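PDB 3QNK: putative lipoprotein, which is of unknown function but probably binds glycans at the outer membrane for uptake, as SusD-like proteins do. Local coordinates for residues T469-R474 with V483-I488; P276-I281 with Q294-P299; G128-D133 with I144-E149. One frame throughout, in Å; residues are numbered along the deposited sequence.

Contact 1 (T469-R474 with V483-I488); sequences TLHGVR and VTKTDI. With PO4 (phosphate ion), chain G.
The imidazole of His471 receives Thr484 O at its edge, near the ring plane, with CD2 3.3 Å from that oxygen, while Val483 CG1 and Lys485 CG approach it obliquely. With CG beside its own backbone N (chi1 -62°), the ring lies alongside the Lys485 chain; His471 NE2 is 3.9 Å from Lys485 CG. ND1 is hydrogen-bonded to Glu279. Arg474 runs nearly perpendicular to Thr484, its CB 3.5 Å from Thr484 CG2, and the same methyl sits oblique to the guanidinium. Thr469 CG2 lies 3.6 Å from Ile488 CD1, the two side chains running side by side.

Opposite Leu470 the partner strand places two residues, Thr486 and Asp487, a classic beta bulge: Leu470 O accepts from Thr486 N at 2.7 Å and, weakly, from Asp487 N. Beyond it, Gly472 and Thr484 exchange two backbone bonds. Tyr63 and Arg489 hold the carboxylate of Asp487. A phosphate, probably from the crystallisation liquor, accepts a weak hydrogen bond from Ile488 N and is also hydrogen-bonded to Arg55.

These strands form an antiparallel hairpin in which 480-488 is the middle strand of a three-stranded sheet, between 304-305 and 469-475; helix 278-283 packs on Leu470, His471 and Val473.

Contact 2 (P276-I281 with Q294-P299); sequences PTQELI and QYSQAP
Ser296 pushes its hydroxyl against the first turn of the helix that starts at Gln278, and here the packing is close: Ser296 OG lies 3.3 Å from Gln278 C and 3.5 Å from Glu279 CD. No hydrogen bond joins the two segments directly. Although Glu279 N is near Ser296 OG, the angle is poor, and the hydroxyl bonds instead to Asp282 OD2. The other oxygen of that carboxylate takes Tyr295 N and Gln278 NE2, so that Asp282, one turn on in the helix, gives a polar link to the loop. Gln278 swings out with CG anti to the backbone N (chi1 -166°) and then bends at chi2, which brings NE2 to 3.8 Å from Tyr295 CB; its amide stands 83° from the tyrosine ring plane. Tyr359 holds OE1 of the same amide.

The contact thins out at exposed Gln297, whose NE2 stays 4.1 Å from Glu279 OE2, an oxygen already engaged by His471. Ser296 and Gln297 are the central residues of a type I turn from Tyr295 to Ala298, after which the chain leaves the helix.

Thr277 is the N-cap of helix 278-283, its OG1 accepting from Leu280 N at 3.1 Å. Leu280, pointing away from the loop, packs on helix 432-446, whereas Gln278, Glu279 and Ser296 lie against strand 469-475 and Tyr295 meets Phe304 of strand 304-305 edge-to-face.

Contact 3 (G128-D133 with I144-E149); sequences GVILLD and IPRSSE
Arg146 reaches Gly128 through a bend at chi3 (65°) in an otherwise extended chain, which turns the guanidinium so that Gly128 O lies at its edge and in its plane. The grip is side-on, two nitrogens to one oxygen: Arg146 NE to Gly128 O is 2.8 Å, and Arg146 NH2 to Gly128 O is 2.9 Å. The NH2 donor lies in the carbonyl plane on a lone pair, whereas NE stands above that plane. Lys512 and Asn514 take further N-H groups of the guanidinium, which should fix its rotation and tie segment 144-149 to the C-terminal part of the chain.

In Ile130 and Ile144 alike, chi1 (-61° and -53°) sets CG1 beside the backbone N and turns CG2 anti to it, and these two CG2 methyls meet at 3.6 Å while the side chains cross at about a right angle. Ile144 CD1 reaches Leu132 CD2 at 4.0 Å. Between the backbones, Ser147 N donates to Val129 O at 2.8 Å, but neither segment forms a regular strand. A water completes the join, accepting from Leu131 N, donating to Pro145 O and bonding to Ser147 OG; Leu131 CD1 packs against the same serine oxygen.

Both segments belong to the long connection between helix 101-126 and helix 149-166, and Ser148 is the N-cap of the latter, its OG capping Glu151 N. Val129, directed away from the partner segment, has a side chain that touches helices 76-93, 101-126 and 149-166, while Ile130 and Arg146 rest on Trp77 of helix 76-93.

Overall arrangement
Contacts 1 and 2 form one neighbourhood: their centres lie about 8 Å apart, and residues 278-279 meet strand 469-475 directly, with His471 O 2.9 Å from Gln278 N. Contact 3 stands apart, its centre about 41 Å from that of contact 1, among helices of the N-terminal part of the chain. Contact 2 is buried and small, joining helix to loop by packing, with the carboxylate of Asp282, outside both segments, supplying polar bonds. Contact 1, partly buried, is a hairpin held mainly by backbone bonds. Contact 3 lies at the surface, where two irregular segments between helices rely on an arginine grip, one backbone bond, a bridging water and aliphatic packing in place of sheet pairing.

Contact 1 (T469-R474 with V483-I488)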
loop_
_atom_site.group_PDB
_atom_site.type_symbol
_atom_site.label_atom_id
_atom_site.label_comp_id
_atom_site.label_asym_id
_atom_site.label_seq_id
_atom_site.Cartn_x
_atom_site.Cartn_y
_atom_site.Cartn_z
ATOM N N THR B 469 11.835 -28.852 -12.727
ATOM C CA THR B 469 12.935 -28.259 -13.453
ATOM C C THR B 469 12.387 -27.806 -14.789
ATOM O O THR B 469 11.846 -28.623 -15.546
ATOM C CB THR B 469 14.111 -29.211 -13.562
ATOM O OG1 THR B 469 14.583 -29.485 -12.248
ATOM C CG2 THR B 469 15.252 -28.630 -14.387
ATOM N N LEU B 470 12.490 -26.494 -15.044
ATOM C CA LEU B 470 12.020 -25.848 -16.262
ATOM C C LEU B 470 13.219 -25.546 -17.135
ATOM O O LEU B 470 14.337 -25.428 -16.641
ATOM C CB LEU B 470 11.180 -24.603 -15.970
ATOM C CG LEU B 470 9.960 -24.822 -15.079
ATOM C CD1 LEU B 470 9.367 -23.517 -14.707
ATOM C CD2 LEU B 470 8.886 -25.698 -15.767
ATOM N N HIS B 471 12.984 -25.469 -18.445
ATOM C CA HIS B 471 14.030 -25.337 -19.430
ATOM C C HIS B 471 13.838 -24.136 -20.353
ATOM O O HIS B 471 12.813 -23.456 -20.322
ATOM C CB HIS B 471 14.077 -26.634 -20.256
ATOM C CG HIS B 471 14.398 -27.835 -19.426
ATOM N ND1 HIS B 471 13.403 -28.567 -18.795
ATOM C CD2 HIS B 471 15.604 -28.338 -19.067
ATOM C CE1 HIS B 471 14.031 -29.513 -18.113
ATOM N NE2 HIS B 471 15.355 -29.404 -18.237
ATOM N N GLY B 472 14.864 -23.898 -21.162
ATOM C CA GLY B 472 14.903 -22.848 -22.175
ATOM C C GLY B 472 15.951 -23.157 -23.220
ATOM O O GLY B 472 16.442 -24.281 -23.280
ATOM N N VAL B 473 16.294 -22.190 -24.054
ATOM C CA VAL B 473 17.333 -22.377 -25.062
ATOM C C VAL B 473 18.420 -21.296 -24.892
ATOM O O VAL B 473 18.178 -20.249 -24.291
ATOM C CB VAL B 473 16.835 -22.480 -26.536
ATOM C CG1 VAL B 473 15.900 -23.669 -26.711
ATOM C CG2 VAL B 473 16.192 -21.178 -27.029
ATOM N N ARG B 474 19.617 -21.581 -25.411
ATOM C CA ARG B 474 20.791 -20.726 -25.408
ATOM C C ARG B 474 21.447 -20.904 -26.753
ATOM O O ARG B 474 21.674 -22.044 -27.151
ATOM C CB ARG B 474 21.697 -21.165 -24.259
ATOM C CG ARG B 474 23.008 -20.482 -24.136
ATOM C CD ARG B 474 23.756 -21.096 -22.964
ATOM N NE ARG B 474 24.797 -22.018 -23.424
ATOM C CZ ARG B 474 25.175 -23.121 -22.788
ATOM N NH1 ARG B 474 24.607 -23.463 -21.636
ATOM N NH2 ARG B 474 26.133 -23.882 -23.287
ATOM N N VAL B 483 19.678 -26.811 -25.229
ATOM C CA VAL B 483 18.548 -26.709 -24.285
ATOM C C VAL B 483 19.154 -26.543 -22.899
ATOM O O VAL B 483 20.093 -27.247 -22.548
ATOM C CB VAL B 483 17.541 -27.896 -24.381
ATOM C CG1 VAL B 483 16.400 -27.753 -23.369
ATOM C CG2 VAL B 483 16.995 -28.019 -25.810
ATOM N N THR B 484 18.663 -25.588 -22.134
ATOM C CA THR B 484 19.176 -25.261 -20.789
ATOM C C THR B 484 18.161 -25.483 -19.687
ATOM O O THR B 484 16.965 -25.452 -19.972
ATOM C CB THR B 484 19.545 -23.750 -20.765
ATOM O OG1 THR B 484 18.369 -22.950 -21.030
ATOM C CG2 THR B 484 20.656 -23.413 -21.748
ATOM N N LYS B 485 18.622 -25.609 -18.431
ATOM C CA LYS B 485 17.779 -25.610 -17.226
ATOM C C LYS B 485 17.573 -24.134 -16.889
ATOM O O LYS B 485 18.551 -23.386 -16.894
ATOM C CB LYS B 485 18.436 -26.382 -16.068
ATOM C CG LYS B 485 18.290 -27.888 -16.145
ATOM C CD LYS B 485 19.185 -28.564 -15.122
ATOM C CE LYS B 485 18.770 -29.973 -14.710
ATOM N NZ LYS B 485 19.306 -31.047 -15.600
ATOM N N THR B 486 16.336 -23.674 -16.700
ATOM C CA THR B 486 16.111 -22.239 -16.446
ATOM C C THR B 486 15.684 -21.966 -15.012
ATOM O O THR B 486 15.838 -20.837 -14.544
ATOM C CB THR B 486 15.098 -21.651 -17.425
ATOM O OG1 THR B 486 13.965 -22.514 -17.469
ATOM C CG2 THR B 486 15.672 -21.466 -18.846
ATOM N N ASP B 487 15.153 -22.983 -14.306
ATOM C CA ASP B 487 14.682 -22.857 -12.929
ATOM C C ASP B 487 14.492 -24.240 -12.320
ATOM O O ASP B 487 13.835 -25.101 -12.921
ATOM C CB ASP B 487 13.363 -22.050 -12.850
ATOM C CG ASP B 487 13.219 -21.216 -11.589
ATOM O OD1 ASP B 487 14.212 -21.138 -10.806
ATOM O OD2 ASP B 487 12.104 -20.632 -11.378
ATOM N N ILE B 488 15.092 -24.461 -11.141
ATOM C CA ILE B 488 14.952 -25.717 -10.408
ATOM C C ILE B 488 13.914 -25.455 -9.304
ATOM O O ILE B 488 14.254 -25.038 -8.184
ATOM C CB ILE B 488 16.294 -26.303 -9.878
ATOM C CG1 ILE B 488 17.483 -26.120 -10.846
ATOM C CG2 ILE B 488 16.124 -27.723 -9.396
ATOM C CD1 ILE B 488 17.435 -26.745 -12.203
HETATM P P PO4 G . 17.854 -21.666 -9.655
HETATM O O1 PO4 G . 17.034 -22.832 -8.730
HETATM O O2 PO4 G . 19.331 -21.158 -8.866
HETATM O O3 PO4 G . 18.072 -22.475 -10.989
HETATM O O4 PO4 G . 16.938 -20.453 -10.287
#

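Contact 2 (P276-I281 with Q294-P299)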
loop_
_atom_site.group_PDB
_atom_site.type_symbol
_atom_site.label_atom_id
_atom_site.label_comp_id
_atom_site.label_asym_id
_atom_site.label_seq_id
_atom_site.Cartn_x
_atom_site.Cartn_y
_atom_site.Cartn_z
ATOM N N PRO B 276 8.747 -17.154 -21.631
ATOM C CA PRO B 276 8.117 -18.451 -21.952
ATOM C C PRO B 276 9.137 -19.604 -21.850
ATOM O O PRO B 276 10.294 -19.431 -22.237
ATOM C CB PRO B 276 7.623 -18.256 -23.389
ATOM C CG PRO B 276 7.428 -16.797 -23.534
ATOM C CD PRO B 276 8.461 -16.146 -22.672
ATOM N N THR B 277 8.729 -20.751 -21.280
ATOM C CA THR B 277 9.609 -21.903 -21.069
ATOM C C THR B 277 9.656 -22.821 -22.276
ATOM O O THR B 277 8.760 -22.824 -23.124
ATOM C CB THR B 277 9.078 -22.727 -19.907
ATOM O OG1 THR B 277 7.686 -22.942 -20.168
ATOM C CG2 THR B 277 9.255 -22.059 -18.572
ATOM N N GLN B 278 10.650 -23.686 -22.304
ATOM C CA GLN B 278 10.724 -24.663 -23.363
ATOM C C GLN B 278 9.525 -25.624 -23.225
ATOM O O GLN B 278 8.977 -26.054 -24.233
ATOM C CB GLN B 278 12.081 -25.374 -23.324
ATOM C CG GLN B 278 12.398 -26.163 -24.575
ATOM C CD GLN B 278 12.133 -25.357 -25.818
ATOM O OE1 GLN B 278 12.535 -24.187 -25.930
ATOM N NE2 GLN B 278 11.369 -25.941 -26.728
ATOM N N GLU B 279 9.047 -25.845 -21.991
ATOM C CA GLU B 279 7.877 -26.708 -21.701
ATOM C C GLU B 279 6.602 -26.160 -22.346
ATOM O O GLU B 279 5.790 -26.942 -22.861
ATOM C CB GLU B 279 7.663 -26.874 -20.195
ATOM C CG GLU B 279 8.645 -27.859 -19.595
ATOM C CD GLU B 279 10.022 -27.351 -19.211
ATOM O OE1 GLU B 279 10.285 -26.137 -19.371
ATOM O OE2 GLU B 279 10.850 -28.188 -18.775
ATOM N N LEU B 280 6.444 -24.831 -22.343
ATOM C CA LEU B 280 5.315 -24.215 -23.010
ATOM C C LEU B 280 5.516 -24.252 -24.521
ATOM O O LEU B 280 4.563 -24.555 -25.240
ATOM C CB LEU B 280 5.080 -22.768 -22.547
ATOM C CG LEU B 280 3.998 -21.988 -23.284
ATOM C CD1 LEU B 280 2.589 -22.635 -23.127
ATOM C CD2 LEU B 280 4.003 -20.556 -22.858
ATOM N N ILE B 281 6.741 -23.962 -25.006
ATOM C CA ILE B 281 7.014 -23.963 -26.440
ATOM C C ILE B 281 6.697 -25.354 -27.000
ATOM O O ILE B 281 6.041 -25.461 -28.049
ATOM C CB ILE B 281 8.472 -23.474 -26.734
ATOM C CG1 ILE B 281 8.518 -21.944 -26.909
ATOM C CG2 ILE B 281 9.035 -24.105 -28.003
ATOM C CD1 ILE B 281 8.163 -21.122 -25.796
ATOM N N GLN B 294 9.811 -32.356 -29.198
ATOM C CA GLN B 294 9.930 -31.924 -27.797
ATOM C C GLN B 294 11.391 -31.728 -27.492
ATOM O O GLN B 294 12.194 -32.627 -27.768
ATOM C CB GLN B 294 9.294 -32.942 -26.833
ATOM C CG GLN B 294 7.860 -33.364 -27.138
ATOM C CD GLN B 294 6.885 -32.251 -26.990
ATOM O OE1 GLN B 294 6.423 -31.954 -25.897
ATOM N NE2 GLN B 294 6.546 -31.611 -28.096
ATOM N N TYR B 295 11.756 -30.562 -26.923
ATOM C CA TYR B 295 13.164 -30.270 -26.644
ATOM C C TYR B 295 13.503 -30.179 -25.174
ATOM O O TYR B 295 14.679 -30.257 -24.860
ATOM C CB TYR B 295 13.573 -28.969 -27.331
ATOM C CG TYR B 295 13.552 -29.075 -28.837
ATOM C CD1 TYR B 295 12.387 -28.835 -29.556
ATOM C CD2 TYR B 295 14.705 -29.407 -29.550
ATOM C CE1 TYR B 295 12.359 -28.936 -30.946
ATOM C CE2 TYR B 295 14.693 -29.496 -30.937
ATOM C CZ TYR B 295 13.515 -29.272 -31.631
ATOM O OH TYR B 295 13.492 -29.366 -32.998
ATOM N N SER B 296 12.518 -30.010 -24.267
ATOM C CA SER B 296 12.795 -29.798 -22.840
ATOM C C SER B 296 13.673 -30.832 -22.218
ATOM O O SER B 296 14.505 -30.463 -21.387
ATOM C CB SER B 296 11.509 -29.705 -22.033
ATOM O OG SER B 296 10.801 -28.540 -22.420
ATOM N N GLN B 297 13.521 -32.117 -22.598
ATOM C CA GLN B 297 14.303 -33.201 -21.981
ATOM C C GLN B 297 15.533 -33.582 -22.810
ATOM O O GLN B 297 16.163 -34.618 -22.550
ATOM C CB GLN B 297 13.423 -34.428 -21.691
ATOM C CG GLN B 297 12.159 -34.148 -20.832
ATOM C CD GLN B 297 12.377 -33.285 -19.603
ATOM O OE1 GLN B 297 13.220 -33.594 -18.755
ATOM N NE2 GLN B 297 11.584 -32.194 -19.470
ATOM N N ALA B 298 15.934 -32.699 -23.749
ATOM C CA ALA B 298 17.127 -32.902 -24.560
ATOM C C ALA B 298 18.376 -32.837 -23.695
ATOM O O ALA B 298 18.402 -32.026 -22.754
ATOM C CB ALA B 298 17.198 -31.846 -25.642
ATOM N N PRO B 299 19.420 -33.660 -23.969
ATOM C CA PRO B 299 20.679 -33.507 -23.196
ATOM C C PRO B 299 21.294 -32.121 -23.454
ATOM O O PRO B 299 21.169 -31.596 -24.562
ATOM C CB PRO B 299 21.571 -34.644 -23.707
ATOM C CG PRO B 299 21.002 -35.071 -24.988
ATOM C CD PRO B 299 19.544 -34.688 -25.035
#

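Contact 3 (G128-D133 with I144-E149)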
loop_
_atom_site.group_PDB
_atom_site.type_symbol
_atom_site.label_atom_id
_atom_site.label_comp_id
_atom_site.label_asym_id
_atom_site.label_seq_id
_atom_site.Cartn_x
_atom_site.Cartn_y
_atom_site.Cartn_z
ATOM N N GLY B 128 -11.110 -19.352 1.756
ATOM C CA GLY B 128 -12.077 -18.625 2.568
ATOM C C GLY B 128 -11.499 -17.317 3.086
ATOM O O GLY B 128 -10.322 -17.254 3.454
ATOM N N VAL B 129 -12.289 -16.246 3.061
ATOM C CA VAL B 129 -11.884 -14.908 3.544
ATOM C C VAL B 129 -12.967 -14.357 4.524
ATOM O O VAL B 129 -13.985 -15.012 4.754
ATOM C CB VAL B 129 -11.634 -13.908 2.365
ATOM C CG1 VAL B 129 -10.499 -14.363 1.463
ATOM C CG2 VAL B 129 -12.914 -13.648 1.563
ATOM N N ILE B 130 -12.765 -13.142 5.058
ATOM C CA ILE B 130 -13.758 -12.485 5.908
ATOM C C ILE B 130 -14.798 -11.870 4.984
ATOM O O ILE B 130 -14.460 -10.992 4.182
ATOM C CB ILE B 130 -13.131 -11.417 6.854
ATOM C CG1 ILE B 130 -12.097 -12.031 7.818
ATOM C CG2 ILE B 130 -14.248 -10.655 7.586
ATOM C CD1 ILE B 130 -11.155 -11.084 8.304
ATOM N N LEU B 131 -16.056 -12.329 5.081
ATOM C CA LEU B 131 -17.113 -11.782 4.233
ATOM C C LEU B 131 -17.735 -10.571 4.911
ATOM O O LEU B 131 -18.244 -10.672 6.027
ATOM C CB LEU B 131 -18.176 -12.831 3.873
ATOM C CG LEU B 131 -17.698 -13.991 3.001
ATOM C CD1 LEU B 131 -18.785 -15.045 2.871
ATOM C CD2 LEU B 131 -17.237 -13.510 1.647
ATOM N N LEU B 132 -17.635 -9.412 4.250
ATOM C CA LEU B 132 -18.171 -8.137 4.714
ATOM C C LEU B 132 -19.120 -7.552 3.673
ATOM O O LEU B 132 -18.745 -7.382 2.510
ATOM C CB LEU B 132 -17.039 -7.141 5.013
ATOM C CG LEU B 132 -16.034 -7.530 6.073
ATOM C CD1 LEU B 132 -15.004 -6.484 6.216
ATOM C CD2 LEU B 132 -16.694 -7.721 7.413
ATOM N N ASP B 133 -20.345 -7.259 4.095
ATOM C CA ASP B 133 -21.397 -6.695 3.244
ATOM C C ASP B 133 -21.745 -5.274 3.700
ATOM O O ASP B 133 -22.604 -4.616 3.095
ATOM C CB ASP B 133 -22.657 -7.592 3.272
ATOM C CG ASP B 133 -23.295 -7.809 4.655
ATOM O OD1 ASP B 133 -22.629 -7.515 5.681
ATOM O OD2 ASP B 133 -24.426 -8.335 4.713
ATOM N N ILE B 144 -13.741 -11.030 13.471
ATOM C CA ILE B 144 -14.571 -11.765 12.544
ATOM C C ILE B 144 -13.733 -12.879 11.922
ATOM O O ILE B 144 -12.687 -12.595 11.331
ATOM C CB ILE B 144 -15.196 -10.848 11.459
ATOM C CG1 ILE B 144 -15.925 -9.659 12.073
ATOM C CG2 ILE B 144 -16.120 -11.643 10.538
ATOM C CD1 ILE B 144 -15.916 -8.452 11.237
ATOM N N PRO B 145 -14.175 -14.160 12.052
ATOM C CA PRO B 145 -13.407 -15.250 11.444
ATOM C C PRO B 145 -13.599 -15.306 9.942
ATOM O O PRO B 145 -14.537 -14.734 9.397
ATOM C CB PRO B 145 -14.007 -16.493 12.108
ATOM C CG PRO B 145 -15.389 -16.128 12.433
ATOM C CD PRO B 145 -15.383 -14.671 12.743
ATOM N N ARG B 146 -12.727 -16.040 9.283
ATOM C CA ARG B 146 -12.849 -16.304 7.859
ATOM C C ARG B 146 -14.052 -17.216 7.632
ATOM O O ARG B 146 -14.319 -18.094 8.439
ATOM C CB ARG B 146 -11.581 -16.982 7.340
ATOM C CG ARG B 146 -10.337 -16.128 7.396
ATOM C CD ARG B 146 -9.101 -16.966 7.214
ATOM N NE ARG B 146 -9.042 -17.563 5.880
ATOM C CZ ARG B 146 -8.232 -18.555 5.536
ATOM N NH1 ARG B 146 -7.387 -19.063 6.417
ATOM N NH2 ARG B 146 -8.255 -19.041 4.302
ATOM N N SER B 147 -14.806 -16.990 6.572
ATOM C CA SER B 147 -15.902 -17.875 6.216
ATOM C C SER B 147 -15.296 -19.038 5.433
ATOM O O SER B 147 -14.092 -19.004 5.082
ATOM C CB SER B 147 -16.947 -17.134 5.392
ATOM O OG SER B 147 -17.419 -15.997 6.099
ATOM N N SER B 148 -16.091 -20.097 5.198
ATOM C CA SER B 148 -15.608 -21.230 4.416
ATOM C C SER B 148 -15.459 -20.791 2.962
ATOM O O SER B 148 -16.137 -19.852 2.526
ATOM C CB SER B 148 -16.573 -22.403 4.536
ATOM O OG SER B 148 -17.875 -22.089 4.062
ATOM N N GLU B 149 -14.603 -21.480 2.205
ATOM C CA GLU B 149 -14.434 -21.194 0.793
ATOM C C GLU B 149 -15.803 -21.304 0.072
ATOM O O GLU B 149 -16.105 -20.445 -0.756
ATOM C CB GLU B 149 -13.370 -22.128 0.166
ATOM C CG GLU B 149 -12.802 -21.597 -1.147
ATOM C CD GLU B 149 -11.614 -22.294 -1.784
ATOM O OE1 GLU B 149 -11.386 -23.479 -1.463
ATOM O OE2 GLU B 149 -10.946 -21.672 -2.650
HETATM O O HOH W 1 -16.377 -13.904 7.584
#